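Local coordinates for galactitol 1-phosphate 5-dehydrogenase (Escherichia coli, PDB 4UEJ), which oxidises galactitol 1-phosphate to D-tagatose 6-phosphate with NAD+ as the electron acceptor, as a homodimeric zinc-dependent dehydrogenase, at residues L87-C92 with S101-Y106; I146-H151 with W287-S292. One frame throughout, in Å; residues are numbered along the deposited sequence. Where two conformers were deposited one is given.

Contact 2 borders the catalytic site, with Val148 about 5 Å from a zinc ion by nearest side-chain atom, whereas contact 1 builds the second zinc site farther out. Contact 1 lies peripherally, its centre about 20 Å from that of the chain, and closes a short loop on itself through zinc and thiolate sulfur. Contact 2 is more central, about 8 Å by the same measure, and joins residues far apart in sequence, helix 143-155 and the loop after strand 282-285, by an amide-hydroxyl bond, a water bridge and histidine packing. Their centres are about 15 Å apart, and they meet directly where Tyr106 and Ser101 pack on Met288. Each also reaches the second subunit, contact 1 through Gln102 and contact 2 through His151 and Trp287.

Contact 1 of 2, residues L87-C92 with S101-Y106; sequences LPCFTC and SQCAKY. With ZN (zinc ion), chain C.
Cys89, Cys92 and Cys103 turn their sulfurs inward on one zinc ion, at 2.3 to 2.5 Å from SG to the metal. Cys95, on helix 93-96 between the segments, supplies the fourth thiolate of this Cys4 site, the second zinc of this dehydrogenase family, distinct from the catalytic one. The two segments send their sulfurs in differently: Cys103 SG stands anti to its backbone N (chi1 178°), extending across to the metal, whereas those of Cys89 and Cys92 fold back over their own backbones. Backbone N-H groups grip three of the sulfurs. Cys89 N donates to Cys103 SG over 3.5 Å at 160°, Thr91 N donates to Cys89 SG, and Cys92 SG caps a backbone N at the start of helix 93-96, bonds that would probably spread the thiolate charge. Beside the site Pro88 CB rests 4.3 Å from Cys103 CB, and Tyr106 leads its ring away while its CA lies 3.2 Å from Leu87 O in a CA-H...O contact. A water donates to both Leu87 O and Lys105 O, bridging the two backbones. Gln102 reaches the second subunit. Cys92 is the N-cap of helix 93-96, and backbone hydrogen bonds between Leu87 and Asp107 join strands 86-87 and 107-108.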
loop_
_atom_site.group_PDB
_atom_site.type_symbol
_atom_site.label_atom_id
_atom_site.label_comp_id
_atom_site.label_asym_id
_atom_site.label_seq_id
_atom_site.Cartn_x
_atom_site.Cartn_y
_atom_site.Cartn_z
ATOM N N LEU A 87 23.988 -3.732 9.963
ATOM C CA LEU A 87 24.562 -2.887 10.999
ATOM C C LEU A 87 24.109 -1.454 10.785
ATOM O O LEU A 87 24.694 -0.726 9.983
ATOM C CB LEU A 87 26.091 -2.969 11.011
ATOM C CG LEU A 87 26.773 -2.244 12.179
ATOM C CD1 LEU A 87 26.464 -2.923 13.511
ATOM C CD2 LEU A 87 28.283 -2.114 11.968
ATOM N N PRO A 88 23.050 -1.043 11.495
ATOM C CA PRO A 88 22.645 0.363 11.444
ATOM C C PRO A 88 23.654 1.245 12.175
ATOM O O PRO A 88 24.497 0.736 12.935
ATOM C CB PRO A 88 21.282 0.374 12.144
ATOM C CG PRO A 88 21.229 -0.851 12.947
ATOM C CD PRO A 88 22.203 -1.849 12.388
ATOM N N CYS A 89 23.566 2.553 11.959
ATOM C CA CYS A 89 24.493 3.496 12.588
ATOM C C CYS A 89 24.084 3.795 14.033
ATOM O O CYS A 89 24.929 4.181 14.858
ATOM C CB CYS A 89 24.582 4.796 11.774
ATOM S SG CYS A 89 23.242 6.001 12.052
ATOM N N PHE A 90 22.789 3.619 14.311
ATOM C CA PHE A 90 22.176 3.797 15.631
ATOM C C PHE A 90 22.145 5.232 16.139
ATOM O O PHE A 90 21.808 5.468 17.307
ATOM C CB PHE A 90 22.873 2.923 16.682
ATOM C CG PHE A 90 22.634 1.465 16.499
ATOM C CD1 PHE A 90 21.366 0.937 16.648
ATOM C CD2 PHE A 90 23.685 0.613 16.199
ATOM C CE1 PHE A 90 21.147 -0.416 16.481
ATOM C CE2 PHE A 90 23.474 -0.737 16.029
ATOM C CZ PHE A 90 22.206 -1.253 16.180
ATOM N N THR A 91 22.484 6.194 15.287
ATOM C CA THR A 91 22.553 7.581 15.748
ATOM C C THR A 91 21.859 8.592 14.833
ATOM O O THR A 91 21.826 9.775 15.150
ATOM C CB THR A 91 24.015 8.038 15.927
ATOM O OG1 THR A 91 24.678 8.034 14.658
ATOM C CG2 THR A 91 24.750 7.113 16.896
ATOM N N CYS A 92 21.316 8.135 13.707
ATOM C CA CYS A 92 20.560 9.026 12.816
ATOM C C CYS A 92 19.103 9.057 13.276
ATOM O O CYS A 92 18.698 8.212 14.067
ATOM C CB CYS A 92 20.652 8.561 11.368
ATOM S SG CYS A 92 19.777 7.009 11.052
ATOM N N SER A 101 16.051 -0.224 9.144
ATOM C CA SER A 101 16.169 -0.577 7.748
ATOM C C SER A 101 16.073 0.646 6.838
ATOM O O SER A 101 16.274 0.539 5.628
ATOM C CB SER A 101 15.104 -1.617 7.395
ATOM O OG SER A 101 15.286 -2.746 8.236
ATOM N N GLN A 102 15.795 1.807 7.429
ATOM C CA GLN A 102 15.848 3.062 6.692
ATOM C C GLN A 102 17.074 3.889 7.064
ATOM O O GLN A 102 17.184 5.059 6.683
ATOM C CB GLN A 102 14.575 3.891 6.922
ATOM C CG GLN A 102 13.338 3.329 6.205
ATOM C CD GLN A 102 12.739 2.140 6.927
ATOM O OE1 GLN A 102 12.551 2.172 8.139
ATOM N NE2 GLN A 102 12.443 1.075 6.183
ATOM N N CYS A 103 17.996 3.288 7.806
ATOM C CA CYS A 103 19.259 3.968 8.086
ATOM C C CYS A 103 19.955 4.277 6.756
ATOM O O CYS A 103 20.029 3.419 5.881
ATOM C CB CYS A 103 20.154 3.105 8.980
ATOM S SG CYS A 103 21.731 3.861 9.314
ATOM N N ALA A 104 20.432 5.503 6.586
ATOM C CA ALA A 104 21.069 5.884 5.326
ATOM C C ALA A 104 22.499 5.354 5.272
ATOM O O ALA A 104 23.064 5.173 4.191
ATOM C CB ALA A 104 21.052 7.392 5.150
ATOM N N LYS A 105 23.072 5.094 6.444
ATOM C CA LYS A 105 24.455 4.635 6.535
ATOM C C LYS A 105 24.566 3.286 7.233
ATOM O O LYS A 105 25.238 3.170 8.259
ATOM C CB LYS A 105 25.303 5.666 7.275
ATOM C CG LYS A 105 26.676 5.899 6.665
ATOM C CD LYS A 105 27.665 6.399 7.705
ATOM C CE LYS A 105 28.595 7.448 7.110
ATOM N NZ LYS A 105 29.872 7.559 7.861
ATOM N N TYR A 106 23.908 2.266 6.691
ATOM C CA TYR A 106 23.999 0.946 7.305
ATOM C C TYR A 106 24.946 0.041 6.529
ATOM O O TYR A 106 25.105 0.180 5.316
ATOM C CB TYR A 106 22.614 0.299 7.458
ATOM C CG TYR A 106 21.857 -0.140 6.208
ATOM C CD1 TYR A 106 22.240 -1.269 5.479
ATOM C CD2 TYR A 106 20.706 0.529 5.808
ATOM C CE1 TYR A 106 21.514 -1.692 4.377
ATOM C CE2 TYR A 106 19.984 0.123 4.696
ATOM C CZ TYR A 106 20.392 -0.986 3.985
ATOM O OH TYR A 106 19.664 -1.388 2.887
HETATM ZN ZN ZN C . 21.173 5.161 11.328
HETATM O O HOH W 1 26.544 1.439 10.216
#

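Contact 2 of 2, residues I146-H151 with W287-S292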
loop_
_atom_site.group_PDB
_atom_site.type_symbol
_atom_site.label_atom_id
_atom_site.label_comp_id
_atom_site.label_asym_id
_atom_site.label_seq_id
_atom_site.Cartn_x
_atom_site.Cartn_y
_atom_site.Cartn_z
ATOM N N ILE A 146 13.752 -16.684 8.635
ATOM C CA ILE A 146 12.485 -16.723 9.374
ATOM C C ILE A 146 12.021 -15.309 9.694
ATOM O O ILE A 146 10.853 -14.961 9.513
ATOM C CB ILE A 146 12.611 -17.512 10.668
ATOM C CG1 ILE A 146 12.803 -18.990 10.338
ATOM C CG2 ILE A 146 11.337 -17.379 11.522
ATOM C CD1 ILE A 146 13.277 -19.762 11.514
ATOM N N THR A 147 12.951 -14.482 10.154
ATOM C CA THR A 147 12.551 -13.147 10.582
ATOM C C THR A 147 12.056 -12.274 9.443
ATOM O O THR A 147 11.383 -11.298 9.703
ATOM C CB THR A 147 13.681 -12.380 11.305
ATOM O OG1 THR A 147 14.781 -12.151 10.412
ATOM C CG2 THR A 147 14.133 -13.157 12.560
ATOM N N VAL A 148 12.395 -12.604 8.200
ATOM C CA VAL A 148 11.875 -11.847 7.063
ATOM C C VAL A 148 10.338 -11.876 7.065
ATOM O O VAL A 148 9.670 -10.822 7.025
ATOM C CB VAL A 148 12.404 -12.389 5.736
ATOM C CG1 VAL A 148 11.740 -11.690 4.574
ATOM C CG2 VAL A 148 13.922 -12.207 5.666
ATOM N N GLY A 149 9.785 -13.080 7.127
ATOM C CA GLY A 149 8.349 -13.264 7.164
ATOM C C GLY A 149 7.751 -12.706 8.434
ATOM O O GLY A 149 6.694 -12.089 8.400
ATOM N N LEU A 150 8.437 -12.907 9.555
ATOM C CA LEU A 150 7.949 -12.412 10.827
ATOM C C LEU A 150 7.869 -10.892 10.819
ATOM O O LEU A 150 6.960 -10.321 11.411
ATOM C CB LEU A 150 8.832 -12.866 11.983
ATOM C CG LEU A 150 8.743 -14.363 12.301
ATOM C CD1 LEU A 150 9.595 -14.650 13.548
ATOM C CD2 LEU A 150 7.303 -14.748 12.565
ATOM N N HIS A 151 8.829 -10.252 10.161
ATOM C CA HIS A 151 8.833 -8.792 10.092
ATOM C C HIS A 151 7.617 -8.291 9.325
ATOM O O HIS A 151 6.975 -7.325 9.737
ATOM C CB HIS A 151 10.103 -8.270 9.421
ATOM C CG HIS A 151 10.184 -6.777 9.405
ATOM N ND1 HIS A 151 10.280 -6.027 10.560
ATOM C CD2 HIS A 151 10.149 -5.888 8.386
ATOM C CE1 HIS A 151 10.308 -4.744 10.249
ATOM N NE2 HIS A 151 10.242 -4.632 8.932
ATOM N N TRP A 287 10.777 -4.210 4.627
ATOM C CA TRP A 287 12.173 -4.146 4.236
ATOM C C TRP A 287 12.990 -4.696 5.350
ATOM O O TRP A 287 12.904 -4.245 6.499
ATOM C CB TRP A 287 12.614 -2.723 3.897
ATOM C CG TRP A 287 13.984 -2.672 3.276
ATOM C CD1 TRP A 287 15.077 -1.995 3.742
ATOM C CD2 TRP A 287 14.408 -3.345 2.085
ATOM N NE1 TRP A 287 16.151 -2.192 2.904
ATOM C CE2 TRP A 287 15.768 -3.023 1.883
ATOM C CE3 TRP A 287 13.769 -4.178 1.161
ATOM C CZ2 TRP A 287 16.496 -3.505 0.797
ATOM C CZ3 TRP A 287 14.494 -4.661 0.091
ATOM C CH2 TRP A 287 15.844 -4.323 -0.083
ATOM N N MET A 288 13.769 -5.714 5.002
ATOM C CA MET A 288 14.626 -6.419 5.934
ATOM C C MET A 288 13.833 -7.045 7.072
ATOM O O MET A 288 12.774 -7.624 6.849
ATOM C CB MET A 288 15.712 -5.484 6.459
ATOM C CG MET A 288 16.644 -5.031 5.359
ATOM S SD MET A 288 18.207 -4.390 5.962
ATOM C CE MET A 288 18.024 -2.650 5.619
ATOM N N ASN A 289 14.364 -6.984 8.285
ATOM C CA ASN A 289 13.792 -7.792 9.344
ATOM C C ASN A 289 14.146 -7.382 10.762
ATOM O O ASN A 289 14.521 -8.218 11.586
ATOM C CB ASN A 289 14.198 -9.260 9.111
ATOM C CG ASN A 289 15.614 -9.426 8.516
ATOM O OD1 ASN A 289 15.997 -8.810 7.507
ATOM N ND2 ASN A 289 16.379 -10.308 9.127
ATOM N N TYR A 290 14.005 -6.097 11.058
ATOM C CA TYR A 290 14.460 -5.571 12.334
ATOM C C TYR A 290 13.441 -4.656 12.940
ATOM O O TYR A 290 12.646 -4.026 12.237
ATOM C CB TYR A 290 15.786 -4.820 12.178
ATOM C CG TYR A 290 16.790 -5.665 11.466
ATOM C CD1 TYR A 290 17.488 -6.645 12.148
ATOM C CD2 TYR A 290 17.006 -5.522 10.104
ATOM C CE1 TYR A 290 18.383 -7.452 11.502
ATOM C CE2 TYR A 290 17.904 -6.317 9.450
ATOM C CZ TYR A 290 18.592 -7.287 10.160
ATOM O OH TYR A 290 19.495 -8.103 9.530
ATOM N N SER A 291 13.480 -4.592 14.262
ATOM C CA SER A 291 12.657 -3.661 15.004
ATOM C C SER A 291 13.310 -3.415 16.354
ATOM O O SER A 291 14.319 -4.034 16.696
ATOM C CB SER A 291 11.229 -4.192 15.164
ATOM O OG SER A 291 11.214 -5.433 15.843
ATOM N N SER A 292 12.740 -2.493 17.114
ATOM C CA SER A 292 13.293 -2.128 18.410
ATOM C C SER A 292 12.611 -2.909 19.532
ATOM O O SER A 292 11.402 -3.133 19.476
ATOM C CB SER A 292 13.146 -0.624 18.634
ATOM O OG SER A 292 13.478 -0.281 19.963
HETATM O O HOH W 2 10.434 -8.405 5.558
#
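Thr147 and Asn289 make the direct hydrogen bond of this contact: Asn289 ND2 donates to Thr147 OG1 over 2.8 Å, the hydroxyl lying 24° out of the amide plane. The same hydroxyl is also bonded to Glu144 O, and ND2 has a weak second bond to Glu144 OE2. Water mediates the other polar link, donating to Val148 O at 2.9 Å and to Met288 O at 2.8 Å. Across the segments the His151 ring only packs; its CG is anti to the backbone N (chi1 -177°), carrying the ring from the helix to the loop backbone. There Asn289 CA makes an off-centre CH-pi contact, 4.2 Å from the ring centroid and 29° off its normal, while His151 CE1 comes within 3.2 Å of Tyr290 O. Beyond the segments, ND1 bonds Glu298 and NE2 bonds Glu280 of the second subunit, consistent with a protonated, positively charged imidazole. Replacing His151 by an alanine would probably leave both carboxylates without their imidazole partner and open a gap beside Asn289 CA. His151 thus ties the helix, and Trp287 N the loop, to the same Glu280 of the second subunit, while Asn289, steadied by Thr147, probably acts as a second-shell residue to Glu144, a catalytic-zinc ligand by similarity.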